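Local coordinates for protein arginine N-methyltransferase SFM1 (PDB 5C74) that transfers a methyl group from S-adenosyl-L-methionine to an arginine of ribosomal protein S3, giving the monomethylated side chain, at residues Arg25-Glu30 and Thr146-Ile151; Phe12-Ile17 and Leu197-Lys202; Gly106-Gly109 and Asp115-Lys118. One frame throughout, in Å; residues are numbered along the deposited sequence.

In the fold
The chain starts with strand 2-6 of the parallel sheet and enters helix 14-27, where contacts 2 and 1 have their first halves, at its start and at its end. It then runs through the sheet to 106-109. Contact 3 closes a short loop here, from strand 101-104 to helix 116-123. Helix 140-151 returns to Arg25-Glu30 and closes contact 1 around it. Helix 196-205, after the small antiparallel sheet, closes contact 2, the outermost loop. The three loops nest and none cross. Helix 14-27 is thus tied to two later helices at its two ends, while contact 3 is local. Contacts 2 and 3 also meet the second subunit.

Contact 1 (Arg25-Glu30 and Thr146-Ile151); sequences REVGAE and TTQLII
The amide of Gln148 has Val27 lying over one of its faces, and Gln148 CG in turn sits off the carboxylate plane of Glu26, on the OE2 side. The two flat groups stand nearly upright to each other, with their planes 77° apart. Here the end of helix 14-27 meets helix 140-151 in the SPOUT fold, close to strand 2-6 of the parallel sheet. The contact is small and lies at the surface. Val27 CG1 is 3.9 Å from Gln148 CD and 4.0 Å from Gln148 NE2. This is methyl packing on an amide face. Glu26 reaches past in an extended chain, its CG anti to the backbone N (chi1 -174°). Its OE2 stops 3.7 Å from Gln148 CG, so the carboxylate meets the aliphatic part of the glutamine and not its amide. The two side chains run past each other in opposite directions. Gln148 bends at chi2 (-79°), which turns its amide back across Val27. Its OE1 accepts a hydrogen bond from the hydroxyl of Tyr3, and Val27 also touches Tyr3, so one tyrosine of strand 2-6 serves both helices. Cutting Gln148 back to an alanine would probably leave the Tyr3 hydroxyl without this partner and open a gap beside Val27 CG1. Glu26 also packs on Arg145, and Val27 on Ile144, both about one turn before Gln148. Gly28 leaves the helix with positive phi directly after Val27, whose backbone O is bonded to Asn31 ND2.

Contact 2 (Phe12-Ile17 and Leu197-Lys202); sequences FSEWVI and LDLIKK
Trp15 and Leu199 bring their backbones nearest, with 7.5 Å between Trp15 CA and Leu199 CA, where the first turn of helix 14-27 faces helix 196-205. Leu199 carries one side of the contact alone. Its CG is anti to the backbone N (chi1 -160°), which sends both methyls onto the neighbouring turn. Leu199 CD2 lies 3.7 Å from Trp15 CB, and equally near Trp15 CA. Leu199 CD1 lies 3.9 Å from Glu14 CG. So Leu199 touches the base of the tryptophan, and the indole leads away from it. The turn it packs on is capped. Ser13 is the N-cap of helix 14-27, and Val16 N donates to Ser13 OG at 3.2 Å. That hydroxyl and Val16 CG2 lie over one face of the Trp15 indole, near its rim. Glu14 bends at chi2, and its OE1 forms a salt bridge with Arg49 of helix 48-52. A bound sulfate ion lies about 5 Å from the Glu14 side chain. The second subunit adjoins the contact: its Leu205 packs on Leu199, its Ser204 packs on Trp15, and its Lys202 NZ donates to Phe12 O.

Contact 3 (Gly106-Gly109 and Asp115-Lys118); sequences GILG and DRTK
Gly106 and Arg116 make most of the van der Waals contact. Arg116 CB lies 3.5 Å from Gly106 O, and Arg116 CG lies 3.6 Å from Gly106 N. The arginine stem thus runs alongside the glycine backbone. Leu108 adds a looser touch, with its CD1 4.3 Å from Arg116 CB. The ionic part belongs to the far end of Arg116. The chain bends at chi2 (54°), and NE forms a salt bridge with OE1 of Glu6. The same oxygen accepts from Gly106 N, so Glu6 grips the loop and the arginine together. Arg116 NH1 pairs with Glu119, one turn on in its own helix. The third kind of interaction is a helix cap. Asp115 is the N-cap of helix 116-123, and its OD1 accepts from Lys118 N at 3.1 Å. This N-H comes from above the carboxylate plane, 70° out of it. Leu108 and Arg116 also both pack on Met8, and Ile107 meets Asn171 of the second subunit. In the fold, the contact folds the loop after strand 101-104 back on the start of helix 116-123, and Glu6 links both to the end of the adjacent strand 2-6.

Contact 1 (Arg25-Glu30 and Thr146-Ile151)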
loop_
_atom_site.group_PDB
_atom_site.type_symbol
_atom_site.label_atom_id
_atom_site.label_comp_id
_atom_site.label_asym_id
_atom_site.label_seq_id
_atom_site.Cartn_x
_atom_site.Cartn_y
_atom_site.Cartn_z
ATOM N N ARG A 25 10.734 -8.833 12.468
ATOM C CA ARG A 25 10.738 -9.536 13.743
ATOM C C ARG A 25 11.519 -10.840 13.612
ATOM O O ARG A 25 12.172 -11.272 14.563
ATOM C CB ARG A 25 9.307 -9.813 14.235
ATOM C CG ARG A 25 8.642 -8.574 14.870
ATOM C CD ARG A 25 7.279 -8.885 15.476
ATOM N NE ARG A 25 6.353 -9.368 14.466
ATOM C CZ ARG A 25 5.388 -8.638 13.912
ATOM N NH1 ARG A 25 5.189 -7.383 14.285
ATOM N NH2 ARG A 25 4.613 -9.181 12.988
ATOM N N GLU A 26 11.455 -11.459 12.435
ATOM C CA GLU A 26 12.146 -12.724 12.230
ATOM C C GLU A 26 13.654 -12.565 12.018
ATOM O O GLU A 26 14.448 -13.194 12.722
ATOM C CB GLU A 26 11.563 -13.491 11.041
ATOM C CG GLU A 26 12.179 -14.888 10.922
ATOM C CD GLU A 26 11.757 -15.642 9.664
ATOM O OE1 GLU A 26 10.864 -15.174 8.933
ATOM O OE2 GLU A 26 12.332 -16.709 9.401
ATOM N N VAL A 27 14.063 -11.734 11.066
ATOM C CA VAL A 27 15.489 -11.706 10.698
ATOM C C VAL A 27 16.240 -10.523 11.291
ATOM O O VAL A 27 17.480 -10.522 11.343
ATOM C CB VAL A 27 15.678 -11.714 9.169
ATOM C CG1 VAL A 27 14.969 -12.947 8.542
ATOM C CG2 VAL A 27 15.163 -10.431 8.539
ATOM N N GLY A 28 15.502 -9.518 11.746
ATOM C CA GLY A 28 16.129 -8.360 12.367
ATOM C C GLY A 28 16.318 -7.187 11.419
ATOM O O GLY A 28 16.514 -7.366 10.216
ATOM N N ALA A 29 16.287 -5.977 11.972
ATOM C CA ALA A 29 16.327 -4.759 11.164
ATOM C C ALA A 29 17.655 -4.561 10.449
ATOM O O ALA A 29 17.722 -3.814 9.475
ATOM C CB ALA A 29 16.031 -3.544 12.022
ATOM N N GLU A 30 18.720 -5.193 10.939
ATOM C CA GLU A 30 20.000 -5.075 10.256
ATOM C C GLU A 30 20.092 -5.962 9.025
ATOM O O GLU A 30 21.018 -5.811 8.219
ATOM C CB GLU A 30 21.151 -5.411 11.205
ATOM C CG GLU A 30 21.457 -4.311 12.193
ATOM C CD GLU A 30 22.754 -4.579 12.945
ATOM O OE1 GLU A 30 22.748 -4.500 14.190
ATOM O OE2 GLU A 30 23.777 -4.870 12.286
ATOM N N THR A 146 11.423 -19.439 4.428
ATOM C CA THR A 146 11.898 -20.615 3.727
ATOM C C THR A 146 13.392 -20.525 3.491
ATOM O O THR A 146 14.117 -21.498 3.688
ATOM C CB THR A 146 11.172 -20.802 2.386
ATOM O OG1 THR A 146 9.769 -21.022 2.631
ATOM C CG2 THR A 146 11.757 -21.998 1.633
ATOM N N THR A 147 13.854 -19.350 3.093
ATOM C CA THR A 147 15.277 -19.171 2.838
ATOM C C THR A 147 16.098 -19.368 4.119
ATOM O O THR A 147 17.193 -19.956 4.093
ATOM C CB THR A 147 15.541 -17.787 2.224
ATOM O OG1 THR A 147 14.906 -17.728 0.938
ATOM C CG2 THR A 147 17.059 -17.574 2.059
ATOM N N GLN A 148 15.569 -18.888 5.242
ATOM C CA GLN A 148 16.232 -19.077 6.529
ATOM C C GLN A 148 16.349 -20.563 6.874
ATOM O O GLN A 148 17.387 -21.030 7.352
ATOM C CB GLN A 148 15.476 -18.332 7.636
ATOM C CG GLN A 148 15.568 -16.827 7.519
ATOM C CD GLN A 148 16.889 -16.305 8.042
ATOM O OE1 GLN A 148 17.794 -15.985 7.271
ATOM N NE2 GLN A 148 17.012 -16.232 9.357
ATOM N N LEU A 149 15.275 -21.303 6.655
ATOM C CA LEU A 149 15.283 -22.732 6.944
ATOM C C LEU A 149 16.357 -23.442 6.119
ATOM O O LEU A 149 17.058 -24.335 6.612
ATOM C CB LEU A 149 13.891 -23.335 6.662
ATOM C CG LEU A 149 12.771 -22.894 7.617
ATOM C CD1 LEU A 149 11.374 -23.289 7.087
ATOM C CD2 LEU A 149 13.020 -23.528 8.973
ATOM N N ILE A 150 16.496 -23.028 4.863
ATOM C CA ILE A 150 17.426 -23.690 3.942
ATOM C C ILE A 150 18.874 -23.290 4.230
ATOM O O ILE A 150 19.754 -24.144 4.340
ATOM C CB ILE A 150 17.065 -23.357 2.469
ATOM C CG1 ILE A 150 15.730 -23.996 2.091
ATOM C CG2 ILE A 150 18.131 -23.834 1.502
ATOM C CD1 ILE A 150 15.187 -23.509 0.737
ATOM N N ILE A 151 19.105 -21.992 4.407
ATOM C CA ILE A 151 20.448 -21.440 4.467
ATOM C C ILE A 151 20.992 -21.426 5.896
ATOM O O ILE A 151 22.157 -21.767 6.140
ATOM C CB ILE A 151 20.470 -20.014 3.866
ATOM C CG1 ILE A 151 20.124 -20.067 2.373
ATOM C CG2 ILE A 151 21.832 -19.366 4.028
ATOM C CD1 ILE A 151 21.162 -20.790 1.510
#

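Contact 2 (Phe12-Ile17 and Leu197-Lys202)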
loop_
_atom_site.group_PDB
_atom_site.type_symbol
_atom_site.label_atom_id
_atom_site.label_comp_id
_atom_site.label_asym_id
_atom_site.label_seq_id
_atom_site.Cartn_x
_atom_site.Cartn_y
_atom_site.Cartn_z
ATOM N N PHE A 12 2.600 1.954 1.120
ATOM C CA PHE A 12 2.672 0.671 1.800
ATOM C C PHE A 12 1.267 0.236 2.155
ATOM O O PHE A 12 0.645 0.836 3.018
ATOM C CB PHE A 12 3.507 0.767 3.079
ATOM C CG PHE A 12 4.961 1.077 2.842
ATOM C CD1 PHE A 12 5.364 2.365 2.507
ATOM C CD2 PHE A 12 5.921 0.087 2.988
ATOM C CE1 PHE A 12 6.700 2.659 2.296
ATOM C CE2 PHE A 12 7.270 0.372 2.777
ATOM C CZ PHE A 12 7.655 1.651 2.426
ATOM N N SER A 13 0.778 -0.802 1.495
ATOM C CA SER A 13 -0.534 -1.340 1.838
ATOM C C SER A 13 -0.493 -1.981 3.221
ATOM O O SER A 13 0.575 -2.348 3.711
ATOM C CB SER A 13 -0.972 -2.354 0.806
ATOM O OG SER A 13 -0.159 -3.505 0.918
ATOM N N GLU A 14 -1.651 -2.118 3.853
ATOM C CA GLU A 14 -1.683 -2.656 5.201
ATOM C C GLU A 14 -1.120 -4.076 5.230
ATOM O O GLU A 14 -0.358 -4.416 6.139
ATOM C CB GLU A 14 -3.110 -2.615 5.761
ATOM C CG GLU A 14 -3.242 -3.121 7.188
ATOM C CD GLU A 14 -2.471 -2.288 8.214
ATOM O OE1 GLU A 14 -2.090 -1.128 7.916
ATOM O OE2 GLU A 14 -2.251 -2.806 9.330
ATOM N N TRP A 15 -1.440 -4.893 4.227
ATOM C CA TRP A 15 -0.941 -6.268 4.251
ATOM C C TRP A 15 0.575 -6.291 4.060
ATOM O O TRP A 15 1.260 -7.114 4.682
ATOM C CB TRP A 15 -1.637 -7.155 3.199
ATOM C CG TRP A 15 -1.417 -6.809 1.744
ATOM C CD1 TRP A 15 -2.220 -6.038 0.947
ATOM C CD2 TRP A 15 -0.347 -7.266 0.909
ATOM N NE1 TRP A 15 -1.706 -5.981 -0.330
ATOM C CE2 TRP A 15 -0.559 -6.734 -0.380
ATOM C CE3 TRP A 15 0.781 -8.072 1.130
ATOM C CZ2 TRP A 15 0.307 -6.980 -1.446
ATOM C CZ3 TRP A 15 1.642 -8.324 0.064
ATOM C CH2 TRP A 15 1.399 -7.772 -1.203
ATOM N N VAL A 16 1.103 -5.376 3.248
ATOM C CA VAL A 16 2.563 -5.264 3.084
ATOM C C VAL A 16 3.244 -4.836 4.391
ATOM O O VAL A 16 4.312 -5.344 4.764
ATOM C CB VAL A 16 2.928 -4.259 1.961
ATOM C CG1 VAL A 16 4.373 -3.831 2.057
ATOM C CG2 VAL A 16 2.648 -4.850 0.584
ATOM N N ILE A 17 2.622 -3.909 5.109
ATOM C CA ILE A 17 3.174 -3.487 6.403
ATOM C C ILE A 17 3.212 -4.665 7.376
ATOM O O ILE A 17 4.192 -4.859 8.101
ATOM C CB ILE A 17 2.360 -2.328 7.006
ATOM C CG1 ILE A 17 2.539 -1.070 6.137
ATOM C CG2 ILE A 17 2.796 -2.057 8.460
ATOM C CD1 ILE A 17 1.567 0.092 6.505
ATOM N N LEU A 197 -4.356 -12.767 9.561
ATOM C CA LEU A 197 -5.636 -13.494 9.564
ATOM C C LEU A 197 -6.779 -12.535 9.908
ATOM O O LEU A 197 -7.880 -12.619 9.329
ATOM C CB LEU A 197 -5.608 -14.670 10.538
ATOM C CG LEU A 197 -6.854 -15.569 10.517
ATOM C CD1 LEU A 197 -7.145 -16.059 9.096
ATOM C CD2 LEU A 197 -6.691 -16.746 11.465
ATOM N N ASP A 198 -6.523 -11.616 10.839
ATOM C CA ASP A 198 -7.501 -10.575 11.153
ATOM C C ASP A 198 -7.843 -9.742 9.926
ATOM O O ASP A 198 -9.005 -9.402 9.710
ATOM C CB ASP A 198 -6.998 -9.634 12.253
ATOM C CG ASP A 198 -7.103 -10.239 13.635
ATOM O OD1 ASP A 198 -7.721 -11.316 13.777
ATOM O OD2 ASP A 198 -6.552 -9.636 14.577
ATOM N N LEU A 199 -6.825 -9.386 9.145
ATOM C CA LEU A 199 -7.047 -8.593 7.933
ATOM C C LEU A 199 -7.869 -9.399 6.919
ATOM O O LEU A 199 -8.756 -8.861 6.253
ATOM C CB LEU A 199 -5.714 -8.168 7.321
ATOM C CG LEU A 199 -5.704 -6.980 6.366
ATOM C CD1 LEU A 199 -6.154 -5.715 7.103
ATOM C CD2 LEU A 199 -4.326 -6.785 5.755
ATOM N N ILE A 200 -7.571 -10.688 6.808
ATOM C CA ILE A 200 -8.327 -11.547 5.891
ATOM C C ILE A 200 -9.784 -11.621 6.337
ATOM O O ILE A 200 -10.717 -11.532 5.519
ATOM C CB ILE A 200 -7.728 -12.962 5.809
ATOM C CG1 ILE A 200 -6.329 -12.905 5.191
ATOM C CG2 ILE A 200 -8.624 -13.865 4.948
ATOM C CD1 ILE A 200 -5.572 -14.242 5.249
ATOM N N LYS A 201 -9.976 -11.769 7.644
ATOM C CA LYS A 201 -11.325 -11.810 8.214
ATOM C C LYS A 201 -12.068 -10.501 7.974
ATOM O O LYS A 201 -13.248 -10.504 7.632
ATOM C CB LYS A 201 -11.262 -12.132 9.711
ATOM C CG LYS A 201 -12.620 -12.102 10.414
ATOM C CD LYS A 201 -12.563 -12.835 11.752
ATOM C CE LYS A 201 -11.438 -12.302 12.635
ATOM N NZ LYS A 201 -11.637 -12.627 14.078
ATOM N N LYS A 202 -11.378 -9.377 8.141
ATOM C CA LYS A 202 -11.980 -8.078 7.873
ATOM C C LYS A 202 -12.451 -7.971 6.422
ATOM O O LYS A 202 -13.566 -7.518 6.145
ATOM C CB LYS A 202 -10.984 -6.969 8.185
ATOM C CG LYS A 202 -11.463 -5.551 7.931
ATOM C CD LYS A 202 -10.293 -4.585 8.127
ATOM C CE LYS A 202 -10.646 -3.163 7.711
ATOM N NZ LYS A 202 -11.580 -2.534 8.674
#

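Contact 3 (Gly106-Gly109 and Asp115-Lys118)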
loop_
_atom_site.group_PDB
_atom_site.type_symbol
_atom_site.label_atom_id
_atom_site.label_comp_id
_atom_site.label_asym_id
_atom_site.label_seq_id
_atom_site.Cartn_x
_atom_site.Cartn_y
_atom_site.Cartn_z
ATOM N N GLY A 106 11.735 -6.251 -8.044
ATOM C CA GLY A 106 10.521 -5.464 -7.967
ATOM C C GLY A 106 9.452 -6.088 -8.847
ATOM O O GLY A 106 9.768 -6.677 -9.873
ATOM N N ILE A 107 8.200 -5.980 -8.426
ATOM C CA ILE A 107 7.071 -6.402 -9.253
ATOM C C ILE A 107 6.416 -5.148 -9.805
ATOM O O ILE A 107 5.934 -4.306 -9.055
ATOM C CB ILE A 107 6.046 -7.243 -8.465
ATOM C CG1 ILE A 107 6.666 -8.573 -8.029
ATOM C CG2 ILE A 107 4.796 -7.493 -9.300
ATOM C CD1 ILE A 107 7.108 -8.591 -6.586
ATOM N N LEU A 108 6.453 -5.005 -11.123
ATOM C CA LEU A 108 5.997 -3.783 -11.763
ATOM C C LEU A 108 4.678 -4.034 -12.479
ATOM O O LEU A 108 4.266 -5.180 -12.622
ATOM C CB LEU A 108 7.065 -3.279 -12.727
ATOM C CG LEU A 108 8.384 -3.060 -11.975
ATOM C CD1 LEU A 108 9.584 -3.225 -12.887
ATOM C CD2 LEU A 108 8.389 -1.700 -11.302
ATOM N N GLY A 109 4.020 -2.966 -12.921
ATOM C CA GLY A 109 2.736 -3.091 -13.591
ATOM C C GLY A 109 2.835 -3.633 -15.005
ATOM O O GLY A 109 3.868 -4.166 -15.414
ATOM N N ASP A 115 10.540 -6.849 -17.486
ATOM C CA ASP A 115 11.234 -8.030 -16.988
ATOM C C ASP A 115 12.335 -7.543 -16.049
ATOM O O ASP A 115 13.448 -7.253 -16.487
ATOM C CB ASP A 115 11.802 -8.842 -18.153
ATOM C CG ASP A 115 12.537 -10.094 -17.707
ATOM O OD1 ASP A 115 12.803 -10.263 -16.498
ATOM O OD2 ASP A 115 12.871 -10.916 -18.590
ATOM N N ARG A 116 12.003 -7.426 -14.773
ATOM C CA ARG A 116 12.900 -6.817 -13.798
ATOM C C ARG A 116 14.160 -7.654 -13.617
ATOM O O ARG A 116 15.248 -7.120 -13.376
ATOM C CB ARG A 116 12.174 -6.623 -12.466
ATOM C CG ARG A 116 13.003 -5.908 -11.387
ATOM C CD ARG A 116 13.548 -4.579 -11.899
ATOM N NE ARG A 116 14.370 -3.881 -10.898
ATOM C CZ ARG A 116 15.077 -2.787 -11.150
ATOM N NH1 ARG A 116 15.062 -2.249 -12.364
ATOM N NH2 ARG A 116 15.809 -2.231 -10.190
ATOM N N THR A 117 14.015 -8.971 -13.738
ATOM C CA THR A 117 15.176 -9.849 -13.659
ATOM C C THR A 117 16.168 -9.472 -14.742
ATOM O O THR A 117 17.366 -9.300 -14.478
ATOM C CB THR A 117 14.776 -11.319 -13.795
ATOM O OG1 THR A 117 14.065 -11.688 -12.616
ATOM C CG2 THR A 117 16.023 -12.220 -13.948
ATOM N N LYS A 118 15.670 -9.311 -15.965
ATOM C CA LYS A 118 16.551 -8.979 -17.074
ATOM C C LYS A 118 17.130 -7.572 -16.928
ATOM O O LYS A 118 18.292 -7.335 -17.278
ATOM C CB LYS A 118 15.814 -9.118 -18.418
ATOM C CG LYS A 118 16.739 -9.039 -19.628
ATOM C CD LYS A 118 15.985 -9.331 -20.939
ATOM C CE LYS A 118 16.948 -9.551 -22.098
ATOM N NZ LYS A 118 16.222 -9.942 -23.351
#